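BH0493 protein (Bacillus halodurans C-125, PDB 2QEE) binds zinc and is probably a metal-dependent hydrolase of the amidohydrolase superfamily, of unknown substrate. Local coordinates at residues V130-V133 and L134-N138; S356-V360 and L361-I365. All coordinates share one frame; numbering follows the deposited sequence.

Contact 1 of 2, residues V130-V133 and L134-N138; sequences VDTV and LQLAN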
ATOM      1  N   VAL C 130      31.419 -21.752  -5.634  1.00 22.10           N
ATOM      2  CA  VAL C 130      30.791 -20.972  -6.729  1.00 21.38           C
ATOM      3  C   VAL C 130      30.164 -21.939  -7.751  1.00 23.46           C
ATOM      4  O   VAL C 130      29.006 -21.774  -8.144  1.00 24.04           O
ATOM      5  CB  VAL C 130      31.790 -19.953  -7.382  1.00 19.78           C
ATOM      6  CG1 VAL C 130      31.221 -19.365  -8.626  1.00 24.14           C
ATOM      7  CG2 VAL C 130      32.111 -18.837  -6.398  1.00 21.16           C
ATOM      8  N   ASP C 131      30.915 -22.938  -8.204  1.00 22.20           N
ATOM      9  CA  ASP C 131      30.344 -23.915  -9.143  1.00 21.22           C
ATOM     10  C   ASP C 131      29.066 -24.555  -8.608  1.00 21.62           C
ATOM     11  O   ASP C 131      28.071 -24.619  -9.309  1.00 23.10           O
ATOM     12  CB  ASP C 131      31.387 -24.990  -9.482  1.00 22.03           C
ATOM     13  CG  ASP C 131      32.438 -24.488 -10.435  1.00 25.00           C
ATOM     14  OD1 ASP C 131      32.297 -23.387 -11.000  1.00 25.85           O
ATOM     15  OD2 ASP C 131      33.428 -25.233 -10.653  1.00 28.06           O
ATOM     16  N   THR C 132      29.120 -25.067  -7.385  1.00 19.98           N
ATOM     17  CA  THR C 132      27.971 -25.683  -6.758  1.00 22.52           C
ATOM     18  C   THR C 132      26.787 -24.707  -6.693  1.00 21.46           C
ATOM     19  O   THR C 132      25.668 -25.044  -7.110  1.00 20.82           O
ATOM     20  CB  THR C 132      28.306 -26.153  -5.345  1.00 23.62           C
ATOM     21  OG1 THR C 132      29.399 -27.100  -5.414  1.00 27.45           O
ATOM     22  CG2 THR C 132      27.103 -26.842  -4.736  1.00 23.33           C
ATOM     23  N   VAL C 133      27.042 -23.510  -6.150  1.00 19.77           N
ATOM     24  CA  VAL C 133      25.944 -22.577  -5.872  1.00 19.21           C
ATOM     25  C   VAL C 133      25.298 -22.062  -7.149  1.00 18.79           C
ATOM     26  O   VAL C 133      24.063 -22.014  -7.220  1.00 19.95           O
ATOM     27  CB  VAL C 133      26.391 -21.413  -4.915  1.00 18.94           C
ATOM     28  CG1 VAL C 133      25.334 -20.256  -4.886  1.00 15.80           C
ATOM     29  CG2 VAL C 133      26.585 -21.963  -3.573  1.00 15.67           C
ATOM     30  N   LEU C 134      26.071 -21.720  -8.174  1.00 16.84           N
ATOM     31  CA  LEU C 134      25.471 -21.201  -9.396  1.00 18.99           C
ATOM     32  C   LEU C 134      24.639 -22.284 -10.110  1.00 19.97           C
ATOM     33  O   LEU C 134      23.632 -21.967 -10.777  1.00 20.53           O
ATOM     34  CB  LEU C 134      26.545 -20.670 -10.361  1.00 19.77           C
ATOM     35  CG  LEU C 134      27.334 -19.444  -9.856  1.00 19.94           C
ATOM     36  CD1 LEU C 134      28.218 -18.880 -11.006  1.00 22.25           C
ATOM     37  CD2 LEU C 134      26.407 -18.390  -9.367  1.00 20.14           C
ATOM     38  N   GLN C 135      25.087 -23.529  -9.995  1.00 20.41           N
ATOM     39  CA  GLN C 135      24.347 -24.647 -10.567  1.00 20.82           C
ATOM     40  C   GLN C 135      23.001 -24.834  -9.845  1.00 20.99           C
ATOM     41  O   GLN C 135      21.913 -24.880 -10.477  1.00 19.61           O
ATOM     42  CB  GLN C 135      25.204 -25.915 -10.506  1.00 20.01           C
ATOM     43  CG  GLN C 135      24.591 -27.063 -11.243  1.00 35.51           C
ATOM     44  CD  GLN C 135      23.463 -27.706 -10.477  1.00 28.75           C
ATOM     45  OE1 GLN C 135      23.585 -28.003  -9.287  1.00 43.92           O
ATOM     46  NE2 GLN C 135      22.364 -27.987 -11.180  1.00 48.55           N
ATOM     47  N   LEU C 136      23.076 -24.953  -8.525  1.00 21.23           N
ATOM     48  CA  LEU C 136      21.881 -25.112  -7.664  1.00 20.14           C
ATOM     49  C   LEU C 136      20.871 -23.987  -7.811  1.00 22.07           C
ATOM     50  O   LEU C 136      19.644 -24.252  -7.863  1.00 22.36           O
ATOM     51  CB  LEU C 136      22.243 -25.239  -6.190  1.00 21.38           C
ATOM     52  CG  LEU C 136      22.818 -26.574  -5.766  1.00 31.27           C
ATOM     53  CD1 LEU C 136      23.392 -26.419  -4.353  1.00 25.88           C
ATOM     54  CD2 LEU C 136      21.741 -27.657  -5.845  1.00 29.11           C
ATOM     55  N   ALA C 137      21.363 -22.746  -7.876  1.00 22.60           N
ATOM     56  CA  ALA C 137      20.489 -21.581  -8.039  1.00 20.43           C
ATOM     57  C   ALA C 137      20.157 -21.343  -9.525  1.00 19.53           C
ATOM     58  O   ALA C 137      19.404 -20.423  -9.849  1.00 18.86           O
ATOM     59  CB  ALA C 137      21.140 -20.309  -7.399  1.00 20.22           C
ATOM     60  N   ASN C 138      20.735 -22.133 -10.455  1.00 17.61           N
ATOM     61  CA  ASN C 138      20.552 -21.870 -11.891  1.00 16.65           C
ATOM     62  C   ASN C 138      20.786 -20.415 -12.285  1.00 16.18           C
ATOM     63  O   ASN C 138      19.955 -19.780 -12.962  1.00 16.28           O
ATOM     64  CB  ASN C 138      19.160 -22.344 -12.381  1.00 17.05           C
ATOM     65  CG  ASN C 138      19.116 -22.571 -13.863  1.00 20.43           C
ATOM     66  OD1 ASN C 138      20.148 -22.525 -14.573  1.00 18.04           O
ATOM     67  ND2 ASN C 138      17.884 -22.732 -14.389  1.00 18.04           N
TER

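Contact 2 of 2, residues S356-V360 and L361-I365; sequences SDARV and LEQLI. With ZN (zinc ion), chain T.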
ATOM      1  N   SER C 356      19.063 -10.401  -6.602  1.00 16.12           N
ATOM      2  CA  SER C 356      19.261 -10.964  -5.259  1.00 16.54           C
ATOM      3  C   SER C 356      19.846  -9.988  -4.264  1.00 14.98           C
ATOM      4  O   SER C 356      19.602 -10.108  -3.044  1.00 17.48           O
ATOM      5  CB  SER C 356      20.140 -12.224  -5.290  1.00 17.36           C
ATOM      6  OG  SER C 356      21.513 -11.883  -5.557  1.00 14.60           O
ATOM      7  N   ASP C 357      20.685  -9.080  -4.759  1.00 13.42           N
ATOM      8  CA  ASP C 357      21.514  -8.268  -3.875  1.00 15.92           C
ATOM      9  C   ASP C 357      22.328  -9.175  -2.900  1.00 15.92           C
ATOM     10  O   ASP C 357      22.579  -8.788  -1.764  1.00 17.16           O
ATOM     11  CB  ASP C 357      20.604  -7.393  -3.036  1.00 19.27           C
ATOM     12  CG  ASP C 357      21.018  -6.048  -3.060  1.00 39.32           C
ATOM     13  OD1 ASP C 357      22.235  -5.869  -2.865  1.00 26.40           O
ATOM     14  OD2 ASP C 357      20.152  -5.209  -3.349  1.00 35.76           O
ATOM     15  N   ALA C 358      22.658 -10.402  -3.322  1.00 13.93           N
ATOM     16  CA  ALA C 358      23.344 -11.356  -2.425  1.00 13.09           C
ATOM     17  C   ALA C 358      24.675 -10.747  -1.941  1.00 14.98           C
ATOM     18  O   ALA C 358      25.451 -10.277  -2.781  1.00 17.93           O
ATOM     19  CB  ALA C 358      23.631 -12.695  -3.137  1.00 14.47           C
ATOM     20  N   ARG C 359      24.887 -10.770  -0.633  1.00 16.83           N
ATOM     21  CA  ARG C 359      26.207 -10.466  -0.028  1.00 18.83           C
ATOM     22  C   ARG C 359      27.031 -11.691   0.285  1.00 19.68           C
ATOM     23  O   ARG C 359      28.270 -11.600   0.410  1.00 21.15           O
ATOM     24  CB  ARG C 359      26.020  -9.655   1.253  1.00 18.65           C
ATOM     25  CG  ARG C 359      25.530  -8.249   0.957  1.00 24.37           C
ATOM     26  CD  ARG C 359      25.467  -7.427   2.235  1.00 32.14           C
ATOM     27  NE  ARG C 359      25.311  -6.025   1.868  1.00 41.22           N
ATOM     28  CZ  ARG C 359      26.324  -5.172   1.756  1.00 41.41           C
ATOM     29  NH1 ARG C 359      27.567  -5.579   2.024  1.00 45.92           N
ATOM     30  NH2 ARG C 359      26.091  -3.914   1.388  1.00 44.78           N
ATOM     31  N   VAL C 360      26.365 -12.822   0.444  1.00 18.07           N
ATOM     32  CA  VAL C 360      27.011 -14.087   0.791  1.00 17.88           C
ATOM     33  C   VAL C 360      26.623 -15.041  -0.325  1.00 20.22           C
ATOM     34  O   VAL C 360      25.430 -15.146  -0.679  1.00 18.00           O
ATOM     35  CB  VAL C 360      26.530 -14.618   2.139  1.00 18.17           C
ATOM     36  CG1 VAL C 360      27.140 -16.002   2.427  1.00 17.26           C
ATOM     37  CG2 VAL C 360      26.859 -13.601   3.283  1.00 21.73           C
ATOM     38  N   LEU C 361      27.626 -15.715  -0.889  1.00 18.99           N
ATOM     39  CA  LEU C 361      27.434 -16.548  -2.080  1.00 18.63           C
ATOM     40  C   LEU C 361      26.194 -17.438  -2.029  1.00 17.30           C
ATOM     41  O   LEU C 361      25.385 -17.390  -2.952  1.00 16.60           O
ATOM     42  CB  LEU C 361      28.647 -17.465  -2.300  1.00 19.47           C
ATOM     43  CG  LEU C 361      28.591 -18.414  -3.509  1.00 23.49           C
ATOM     44  CD1 LEU C 361      28.409 -17.700  -4.833  1.00 18.83           C
ATOM     45  CD2 LEU C 361      29.908 -19.218  -3.460  1.00 20.56           C
ATOM     46  N   GLU C 362      26.024 -18.201  -0.948  1.00 17.55           N
ATOM     47  CA  GLU C 362      24.914 -19.194  -0.878  1.00 17.20           C
ATOM     48  C   GLU C 362      23.521 -18.574  -0.928  1.00 17.97           C
ATOM     49  O   GLU C 362      22.562 -19.294  -1.269  1.00 17.68           O
ATOM     50  CB  GLU C 362      24.976 -20.052   0.369  1.00 18.30           C
ATOM     51  CG  GLU C 362      26.160 -21.027   0.396  1.00 17.33           C
ATOM     52  CD  GLU C 362      27.509 -20.367   0.725  1.00 23.62           C
ATOM     53  OE1 GLU C 362      27.576 -19.173   1.080  1.00 18.04           O
ATOM     54  OE2 GLU C 362      28.515 -21.095   0.651  1.00 21.77           O
ATOM     55  N   GLN C 363      23.420 -17.280  -0.665  1.00 18.78           N
ATOM     56  CA  GLN C 363      22.128 -16.592  -0.723  1.00 17.83           C
ATOM     57  C   GLN C 363      21.483 -16.612  -2.123  1.00 16.56           C
ATOM     58  O   GLN C 363      20.261 -16.445  -2.272  1.00 16.72           O
ATOM     59  CB  GLN C 363      22.274 -15.154  -0.288  1.00 17.46           C
ATOM     60  CG  GLN C 363      22.647 -14.998   1.189  1.00 15.53           C
ATOM     61  CD  GLN C 363      22.964 -13.566   1.585  1.00 17.02           C
ATOM     62  OE1 GLN C 363      23.342 -12.750   0.765  1.00 17.64           O
ATOM     63  NE2 GLN C 363      22.818 -13.261   2.868  1.00 18.00           N
ATOM     64  N   LEU C 364      22.270 -16.787  -3.170  1.00 16.08           N
ATOM     65  CA  LEU C 364      21.701 -16.995  -4.513  1.00 15.55           C
ATOM     66  C   LEU C 364      20.695 -18.120  -4.468  1.00 16.88           C
ATOM     67  O   LEU C 364      19.667 -18.032  -5.177  1.00 15.90           O
ATOM     68  CB  LEU C 364      22.800 -17.354  -5.526  1.00 16.00           C
ATOM     69  CG  LEU C 364      23.737 -16.217  -5.800  1.00 13.34           C
ATOM     70  CD1 LEU C 364      24.775 -16.741  -6.813  1.00 16.97           C
ATOM     71  CD2 LEU C 364      22.990 -15.066  -6.440  1.00 17.25           C
ATOM     72  N   ILE C 365      20.924 -19.131  -3.629  1.00 15.46           N
ATOM     73  CA  ILE C 365      20.013 -20.283  -3.615  1.00 16.74           C
ATOM     74  C   ILE C 365      18.629 -19.774  -3.163  1.00 16.24           C
ATOM     75  O   ILE C 365      17.637 -19.934  -3.896  1.00 16.81           O
ATOM     76  CB  ILE C 365      20.495 -21.402  -2.672  1.00 15.27           C
ATOM     77  CG1 ILE C 365      21.819 -21.960  -3.218  1.00 16.56           C
ATOM     78  CG2 ILE C 365      19.456 -22.588  -2.628  1.00 14.09           C
ATOM     79  CD1 ILE C 365      22.475 -23.037  -2.287  1.00 19.08           C
TER
HETATM   80 ZN    ZN T5023      22.966  -3.874  -3.190  0.50 30.66          ZN
HETATM   81  O   HOH W   1      22.244  -2.434  -2.388  1.00 36.42           O

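Contact 1 of 2, residues V130-V133 and L134-N138
The backbone N of L134 donates to V130 O at 2.9 Å, a regular rung of the helix 126-136. The next rungs run from Q135 N to D131 O, the longest of the set, from L136 N to T132 O, and from A137 N to V133 O at 2.9 Å. The side chains follow the same four-residue spacing. The V130 and L134 side chains run alongside one another, CG1 of V130 3.9 Å from CD1 of L134. That valine methyl is turned forward along the helix because it stands anti to the backbone N (chi1 170°). Valine, branched at CB, and leucine, branched at CG, thus put methyls together on the buried side. A second pair runs along a more open flank, where T132 CG2 meets L136 CD1 at 3.8 Å. Threonine suits this place through its two unlike branches: with chi1 at -59° its methyl faces L136, while OG1 lies beside its own backbone N and hydrogen-bonds to E128 O and K124 NZ. On the exposed side D131 forms a salt bridge with R166. The helix ends in a Schellman motif: N138 takes a positive phi (48°), readily adopted by asparagine, and its N bonds to Q135 O at 3.0 Å. N138 ND2 then reaches the carbonyls of N20 and N21. V133, L134 and A137 rest on L364 of helix 363-388, L136 on its neighbour I365, and L134 also packs against V139 and V142 of strand 139-143, into which the chain now passes.

Contact 2 of 2, residues S356-V360 and L361-I365
The amide of Q363 is the flat group that organises this turn, with V360 CB lying over one of its faces and R359 N near its plane at the oxygen end. A358 CB is also close to that plane beyond the oxygen, 3.9 Å from Q363 OE1. V360 CB sits directly over the amide carbon, 3.8 Å from Q363 CD, the two side chains crossing at about a right angle. OE1 is gripped twice. R359 N donates from 2.9 Å, well aligned with the amide C=O although bent at the hydrogen (136°), and V360 N donates from 3.0 Å, coming from high above the carbonyl plane on the face that V360 covers. Glutamine is long enough for this task: the extended course beyond CG (chi2 173°) lets its oxygen reach back to two consecutive loop N-H groups, fixing the rotation of the amide. Q363 N returns a bond to V360 O at 2.9 Å, closing a type I beta turn. E362 is bent at chi2, which brings OE1 to 3.5 Å from V360 CG1, but its carboxylate is held by D43 N and Q129 NE2. Farther back, S356 OG accepts from A358 N at 2.9 Å in an ST turn, also bonds to D26, and touches L364 CD2. D357 lies within that turn, its OD1 binding zinc at 2.1 Å beside a water, H28 and H30, while OD2 bonds to H355. A metal-binding aspartate paired with an HxH motif is a hallmark of amidohydrolases. The loop follows helix 333-347 and leads into helix 363-388; V360, E362 and Q363 pack on L47 of helix 44-48, whereas L361 and L364 lean on helix 126-136.

In the fold
Contact 1 and contact 2 are direct neighbours, their centres 11 Å apart, and they meet through L361 and L364. L134 CD2 approaches L364 CD1 to 3.5 Å, and the small A137 lets its CB come equally near the backbone at L364 O. Toward the loop side, V133 CG1 packs on L361 O and V130 N lies 3.7 Å from L361 CD2. L361 and L364, at the entry to helix 363-388, are therefore packed against helix 126-136, while the preceding loop carries the zinc ligand D357. Contact 2 supplies the metal site with D357; contact 1, its centre about 18 Å from that of the chain against about 9 Å for contact 2, lies away from the zinc.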